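Local atomic coordinates of vacuolar-sorting protein BRO1 (Saccharomyces cerevisiae, PDB entry 1ZB1), a protein that helps concentrate and sort cargo proteins into the intralumenal vesicles of multivesicular bodies, acting as an adapter that recruits the DOA4 deubiquitinase to endosomes. Residues Asp17-Asp22 and Asp96-Asp101; Lys74-Leu79 and Cys124-Ile129. All coordinates share one frame; numbering follows the deposited sequence.

Interaction 1 (Asp17-Asp22 and Asp96-Asp101)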
loop_
_atom_site.group_PDB
_atom_site.type_symbol
_atom_site.label_atom_id
_atom_site.label_comp_id
_atom_site.label_asym_id
_atom_site.label_seq_id
_atom_site.Cartn_x
_atom_site.Cartn_y
_atom_site.Cartn_z
ATOM N N ASP A 17 -10.229 2.250 14.385
ATOM C CA ASP A 17 -11.489 1.862 15.008
ATOM C C ASP A 17 -12.408 3.082 15.078
ATOM O O ASP A 17 -11.951 4.216 14.964
ATOM C CB ASP A 17 -11.262 1.312 16.423
ATOM C CG ASP A 17 -10.454 0.027 16.431
ATOM O OD1 ASP A 17 -10.520 -0.725 15.437
ATOM O OD2 ASP A 17 -9.758 -0.243 17.434
ATOM N N THR A 18 -13.703 2.841 15.256
ATOM C CA THR A 18 -14.683 3.919 15.350
ATOM C C THR A 18 -15.755 3.550 16.361
ATOM O O THR A 18 -15.978 2.372 16.643
ATOM C CB THR A 18 -15.381 4.179 13.996
ATOM O OG1 THR A 18 -16.276 5.291 14.119
ATOM C CG2 THR A 18 -16.201 2.943 13.563
ATOM N N GLU A 19 -16.427 4.551 16.910
ATOM C CA GLU A 19 -17.488 4.279 17.864
ATOM C C GLU A 19 -18.797 4.073 17.118
ATOM O O GLU A 19 -19.012 4.652 16.053
ATOM C CB GLU A 19 -17.633 5.435 18.862
ATOM C CG GLU A 19 -16.444 5.544 19.803
ATOM C CD GLU A 19 -16.695 6.460 20.978
ATOM O OE1 GLU A 19 -15.846 6.469 21.897
ATOM O OE2 GLU A 19 -17.731 7.167 20.985
ATOM N N LYS A 20 -19.661 3.226 17.668
ATOM C CA LYS A 20 -20.953 2.972 17.053
ATOM C C LYS A 20 -21.700 4.302 16.925
ATOM O O LYS A 20 -21.825 5.050 17.892
ATOM C CB LYS A 20 -21.739 1.975 17.910
ATOM C CG LYS A 20 -23.251 2.016 17.737
ATOM C CD LYS A 20 -23.693 1.743 16.314
ATOM C CE LYS A 20 -25.218 1.848 16.220
ATOM N NZ LYS A 20 -25.732 1.732 14.838
ATOM N N LEU A 21 -22.171 4.601 15.722
ATOM C CA LEU A 21 -22.903 5.838 15.468
ATOM C C LEU A 21 -24.363 5.483 15.186
ATOM O O LEU A 21 -24.643 4.561 14.421
ATOM C CB LEU A 21 -22.304 6.546 14.252
ATOM C CG LEU A 21 -22.802 7.936 13.853
ATOM C CD1 LEU A 21 -22.181 8.988 14.769
ATOM C CD2 LEU A 21 -22.397 8.216 12.407
ATOM N N ASP A 22 -25.294 6.204 15.798
ATOM C CA ASP A 22 -26.709 5.919 15.567
ATOM C C ASP A 22 -27.280 6.858 14.511
ATOM O O ASP A 22 -27.720 7.963 14.827
ATOM C CB ASP A 22 -27.503 6.053 16.874
ATOM C CG ASP A 22 -28.960 5.636 16.717
ATOM O OD1 ASP A 22 -29.648 5.467 17.744
ATOM O OD2 ASP A 22 -29.419 5.480 15.568
ATOM N N ASP A 96 -22.015 12.771 15.293
ATOM C CA ASP A 96 -20.804 12.641 16.092
ATOM C C ASP A 96 -19.837 11.577 15.568
ATOM O O ASP A 96 -19.579 10.585 16.242
ATOM C CB ASP A 96 -21.149 12.336 17.555
ATOM C CG ASP A 96 -21.785 13.521 18.273
ATOM O OD1 ASP A 96 -21.443 14.683 17.958
ATOM O OD2 ASP A 96 -22.615 13.281 19.172
ATOM N N PHE A 97 -19.303 11.800 14.372
ATOM C CA PHE A 97 -18.340 10.887 13.755
ATOM C C PHE A 97 -17.118 10.804 14.681
ATOM O O PHE A 97 -16.397 11.798 14.868
ATOM C CB PHE A 97 -17.921 11.432 12.385
ATOM C CG PHE A 97 -19.064 11.593 11.405
ATOM C CD1 PHE A 97 -19.237 12.788 10.709
ATOM C CD2 PHE A 97 -19.922 10.529 11.127
ATOM C CE1 PHE A 97 -20.244 12.923 9.745
ATOM C CE2 PHE A 97 -20.931 10.648 10.166
ATOM C CZ PHE A 97 -21.095 11.841 9.472
ATOM N N THR A 98 -16.880 9.623 15.244
ATOM C CA THR A 98 -15.781 9.427 16.186
ATOM C C THR A 98 -14.803 8.327 15.774
ATOM O O THR A 98 -15.165 7.144 15.717
ATOM C CB THR A 98 -16.359 9.117 17.596
ATOM O OG1 THR A 98 -17.233 10.186 17.992
ATOM C CG2 THR A 98 -15.244 8.958 18.631
ATOM N N TRP A 99 -13.560 8.720 15.494
ATOM C CA TRP A 99 -12.526 7.767 15.072
ATOM C C TRP A 99 -11.257 7.748 15.919
ATOM O O TRP A 99 -10.767 8.792 16.356
ATOM C CB TRP A 99 -12.121 8.024 13.614
ATOM C CG TRP A 99 -13.220 7.759 12.629
ATOM C CD1 TRP A 99 -14.246 8.593 12.300
ATOM C CD2 TRP A 99 -13.423 6.557 11.879
ATOM N NE1 TRP A 99 -15.081 7.984 11.387
ATOM C CE2 TRP A 99 -14.597 6.732 11.113
ATOM C CE3 TRP A 99 -12.725 5.343 11.779
ATOM C CZ2 TRP A 99 -15.091 5.742 10.256
ATOM C CZ3 TRP A 99 -13.221 4.353 10.920
ATOM C CH2 TRP A 99 -14.393 4.563 10.173
ATOM N N TYR A 100 -10.722 6.545 16.119
ATOM C CA TYR A 100 -9.494 6.340 16.882
ATOM C C TYR A 100 -8.293 6.229 15.942
ATOM O O TYR A 100 -8.419 5.765 14.807
ATOM C CB TYR A 100 -9.566 5.037 17.694
ATOM C CG TYR A 100 -10.532 5.034 18.859
ATOM C CD1 TYR A 100 -11.905 4.858 18.664
ATOM C CD2 TYR A 100 -10.064 5.174 20.169
ATOM C CE1 TYR A 100 -12.789 4.818 19.751
ATOM C CE2 TYR A 100 -10.935 5.139 21.257
ATOM C CZ TYR A 100 -12.289 4.958 21.043
ATOM O OH TYR A 100 -13.133 4.903 22.123
ATOM N N ASP A 101 -7.123 6.642 16.413
ATOM C CA ASP A 101 -5.919 6.523 15.602
ATOM C C ASP A 101 -5.556 5.031 15.524
ATOM O O ASP A 101 -5.772 4.289 16.486
ATOM C CB ASP A 101 -4.747 7.272 16.247
ATOM C CG ASP A 101 -4.819 8.774 16.050
ATOM O OD1 ASP A 101 -5.687 9.248 15.288
ATOM O OD2 ASP A 101 -3.986 9.475 16.654
HETATM O O HOH W 1 -7.815 2.342 16.107
HETATM O O HOH W 2 -18.701 7.354 15.506
HETATM O O HOH W 3 -18.502 10.465 20.566
HETATM O O HOH W 4 -20.493 7.987 17.943
#
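One face of the W99 indole carries T18: CB stands 3.6 Å from the centroid of the six-membered ring and 9° off its normal, a CH-pi contact. The Y100 ring meets the D17 carbonyl O at its edge, in plane, with E19 CG also at the rim, 3.7 Å from Y100 CE1. L21 CD2 approaches the F97 ring obliquely, 3.6 Å from CE2. The backbones run antiparallel and form a single bridge, T18 with W99: Y100 N bonds to D17 O almost straight (2.9 Å, 177°), and E19 N to T98 O at 3.1 Å. T98 O also accepts from T18 OG1 at 2.7 Å; the two donors arrive from opposite faces of the carbonyl plane. The backbone sets T18 CB over the indole, and chi1 of -177°, with OG1 opposite the backbone N, turns the hydroxyl to T98 O. A water accepts from T98 N and probably donates to E19 O. In this Bro1 domain the loop before helix 23-34 thus lies along the two-stranded antiparallel sheet of 97-100 and 112-115, where K112 forms a salt bridge with E19. Helix 118-139 packs against W99, its E121 accepting from NE1, and R56 of helix 46-58 bonds to T18 OG1 and E19 O.

Interaction 2 (Lys74-Leu79 and Cys124-Ile129)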
loop_
_atom_site.group_PDB
_atom_site.type_symbol
_atom_site.label_atom_id
_atom_site.label_comp_id
_atom_site.label_asym_id
_atom_site.label_seq_id
_atom_site.Cartn_x
_atom_site.Cartn_y
_atom_site.Cartn_z
ATOM N N LYS A 74 -19.437 0.767 -0.394
ATOM C CA LYS A 74 -20.834 1.187 -0.481
ATOM C C LYS A 74 -21.121 2.340 0.481
ATOM O O LYS A 74 -21.847 3.290 0.143
ATOM C CB LYS A 74 -21.769 0.005 -0.184
ATOM C CG LYS A 74 -21.751 -1.052 -1.286
ATOM C CD LYS A 74 -22.750 -2.180 -1.040
ATOM C CE LYS A 74 -22.814 -3.105 -2.263
ATOM N NZ LYS A 74 -23.692 -4.292 -2.070
ATOM N N TYR A 75 -20.552 2.268 1.678
ATOM C CA TYR A 75 -20.762 3.338 2.649
ATOM C C TYR A 75 -20.080 4.624 2.164
ATOM O O TYR A 75 -20.625 5.710 2.336
ATOM C CB TYR A 75 -20.232 2.936 4.035
ATOM C CG TYR A 75 -20.542 3.957 5.118
ATOM C CD1 TYR A 75 -21.853 4.368 5.356
ATOM C CD2 TYR A 75 -19.519 4.542 5.874
ATOM C CE1 TYR A 75 -22.144 5.346 6.311
ATOM C CE2 TYR A 75 -19.802 5.520 6.841
ATOM C CZ TYR A 75 -21.114 5.916 7.046
ATOM O OH TYR A 75 -21.409 6.906 7.955
ATOM N N TYR A 76 -18.893 4.511 1.565
ATOM C CA TYR A 76 -18.206 5.708 1.060
ATOM C C TYR A 76 -19.081 6.338 -0.028
ATOM O O TYR A 76 -19.237 7.567 -0.080
ATOM C CB TYR A 76 -16.830 5.366 0.465
ATOM C CG TYR A 76 -15.959 6.594 0.196
ATOM C CD1 TYR A 76 -15.040 7.043 1.145
ATOM C CD2 TYR A 76 -16.087 7.324 -0.988
ATOM C CE1 TYR A 76 -14.264 8.190 0.926
ATOM C CE2 TYR A 76 -15.321 8.479 -1.221
ATOM C CZ TYR A 76 -14.412 8.904 -0.261
ATOM O OH TYR A 76 -13.645 10.034 -0.485
ATOM N N SER A 77 -19.661 5.502 -0.888
ATOM C CA SER A 77 -20.524 6.009 -1.954
ATOM C C SER A 77 -21.650 6.842 -1.358
ATOM O O SER A 77 -21.969 7.914 -1.867
ATOM C CB SER A 77 -21.119 4.867 -2.791
ATOM O OG SER A 77 -20.111 4.211 -3.542
ATOM N N PHE A 78 -22.249 6.347 -0.279
ATOM C CA PHE A 78 -23.333 7.067 0.387
ATOM C C PHE A 78 -22.842 8.448 0.799
ATOM O O PHE A 78 -23.522 9.455 0.598
ATOM C CB PHE A 78 -23.790 6.323 1.645
ATOM C CG PHE A 78 -24.696 7.144 2.524
ATOM C CD1 PHE A 78 -26.053 7.255 2.238
ATOM C CD2 PHE A 78 -24.175 7.871 3.593
ATOM C CE1 PHE A 78 -26.884 8.082 3.002
ATOM C CE2 PHE A 78 -24.999 8.698 4.359
ATOM C CZ PHE A 78 -26.354 8.803 4.061
ATOM N N LEU A 79 -21.656 8.470 1.400
ATOM C CA LEU A 79 -21.028 9.705 1.873
ATOM C C LEU A 79 -20.692 10.673 0.747
ATOM O O LEU A 79 -20.869 11.885 0.891
ATOM C CB LEU A 79 -19.732 9.376 2.617
ATOM C CG LEU A 79 -19.634 9.241 4.138
ATOM C CD1 LEU A 79 -20.989 9.131 4.817
ATOM C CD2 LEU A 79 -18.749 8.054 4.429
ATOM N N CYS A 124 -11.485 8.832 6.901
ATOM C CA CYS A 124 -11.235 7.685 7.772
ATOM C C CYS A 124 -11.712 6.379 7.124
ATOM O O CYS A 124 -11.034 5.350 7.196
ATOM C CB CYS A 124 -11.909 7.893 9.128
ATOM S SG CYS A 124 -11.077 9.137 10.170
ATOM N N THR A 125 -12.876 6.426 6.492
ATOM C CA THR A 125 -13.412 5.255 5.813
ATOM C C THR A 125 -12.478 4.831 4.660
ATOM O O THR A 125 -12.190 3.646 4.485
ATOM C CB THR A 125 -14.824 5.552 5.251
ATOM O OG1 THR A 125 -15.747 5.719 6.335
ATOM C CG2 THR A 125 -15.293 4.409 4.356
ATOM N N LEU A 126 -12.003 5.798 3.876
ATOM C CA LEU A 126 -11.115 5.482 2.750
ATOM C C LEU A 126 -9.767 4.943 3.235
ATOM O O LEU A 126 -9.132 4.117 2.570
ATOM C CB LEU A 126 -10.922 6.717 1.856
ATOM C CG LEU A 126 -9.945 6.583 0.678
ATOM C CD1 LEU A 126 -10.268 5.343 -0.159
ATOM C CD2 LEU A 126 -10.038 7.840 -0.176
ATOM N N PHE A 127 -9.324 5.406 4.397
ATOM C CA PHE A 127 -8.073 4.910 4.960
ATOM C C PHE A 127 -8.243 3.401 5.212
ATOM O O PHE A 127 -7.361 2.591 4.900
ATOM C CB PHE A 127 -7.770 5.635 6.279
ATOM C CG PHE A 127 -6.476 5.213 6.927
ATOM C CD1 PHE A 127 -6.419 4.080 7.731
ATOM C CD2 PHE A 127 -5.307 5.951 6.719
ATOM C CE1 PHE A 127 -5.221 3.677 8.326
ATOM C CE2 PHE A 127 -4.095 5.563 7.304
ATOM C CZ PHE A 127 -4.046 4.424 8.111
ATOM N N ASN A 128 -9.385 3.023 5.778
ATOM C CA ASN A 128 -9.642 1.610 6.050
ATOM C C ASN A 128 -9.819 0.806 4.758
ATOM O O ASN A 128 -9.412 -0.351 4.683
ATOM C CB ASN A 128 -10.858 1.463 6.982
ATOM C CG ASN A 128 -10.500 1.738 8.445
ATOM O OD1 ASN A 128 -9.322 1.848 8.787
ATOM N ND2 ASN A 128 -11.507 1.838 9.310
ATOM N N ILE A 129 -10.414 1.422 3.740
ATOM C CA ILE A 129 -10.596 0.756 2.449
ATOM C C ILE A 129 -9.211 0.387 1.893
ATOM O O ILE A 129 -8.986 -0.732 1.409
ATOM C CB ILE A 129 -11.333 1.688 1.455
ATOM C CG1 ILE A 129 -12.822 1.754 1.819
ATOM C CG2 ILE A 129 -11.150 1.196 0.023
ATOM C CD1 ILE A 129 -13.621 2.760 0.999
#
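Antiparallel helix packing within the helical Bro1 domain brings segment 74-79 of helix 65-86 against segment 124-129 of helix 118-139. The segment axes approach to 10.1 Å with a signed crossing angle of -154°, and the nearest CA pair is Y76 with T125 at 6.8 Å. All six touching residues are buried, yet the two segments bury just 210 Å² between them. No hydrogen bond joins the two segments, which meet by side-chain packing; a polar link between the helices, Y75 OH to E121, lies just outside segment 124-129. Y76 makes most of the packing. Its ring reaches across because CG lies anti to the backbone N (chi1 -168°), which carries CE1 to 3.8 Å from L126 CB in an oblique approach. The same ring presents its edge to T125, with CD1 4.2 Å from CG2 near the ring plane, while further back Y76 CB rests against I129 CD1. The ring has another neighbour in W349, which it meets edge-to-face. L126 and I129 in turn touch C158 of helix 146-165, and L353 of helix 349-371 lies against Y76, so helices 146-165 and 349-371 pack against the pair. Y75 crosses T125 at about a right angle on another side of the interface. Its hydroxyl is hydrogen-bonded to W23 as well as to E121, two partners that hold the far end of the ring. T125 OG1 is satisfied within its own helix by the E121 carbonyl. That hydroxyl nevertheless lies near the Y75 ring plane, at the edge, with OG1 4.0 Å from CD2.

In the fold
Helix 118-139 takes part in both contacts: it supplies segment 124-129 to interaction 2 and packs against W99 and F97 of interaction 1. Their centres are 13 Å apart and the W99 indole joins them directly, with CD2 3.4 Å from C124 CB. E121 serves both, accepting from W99 NE1 and bonding to Y75 OH. Interaction 1 is partly buried, its centre about 24 Å from that of the chain; backbone bonds, a threonine hydroxyl and waters join its segments, with ring contacts alongside, and E19 finds its salt bridge outside them. Interaction 2, about 17 Å from the chain's centre, is wholly buried and has no polar bond between its segments. Their segments alternate along the chain.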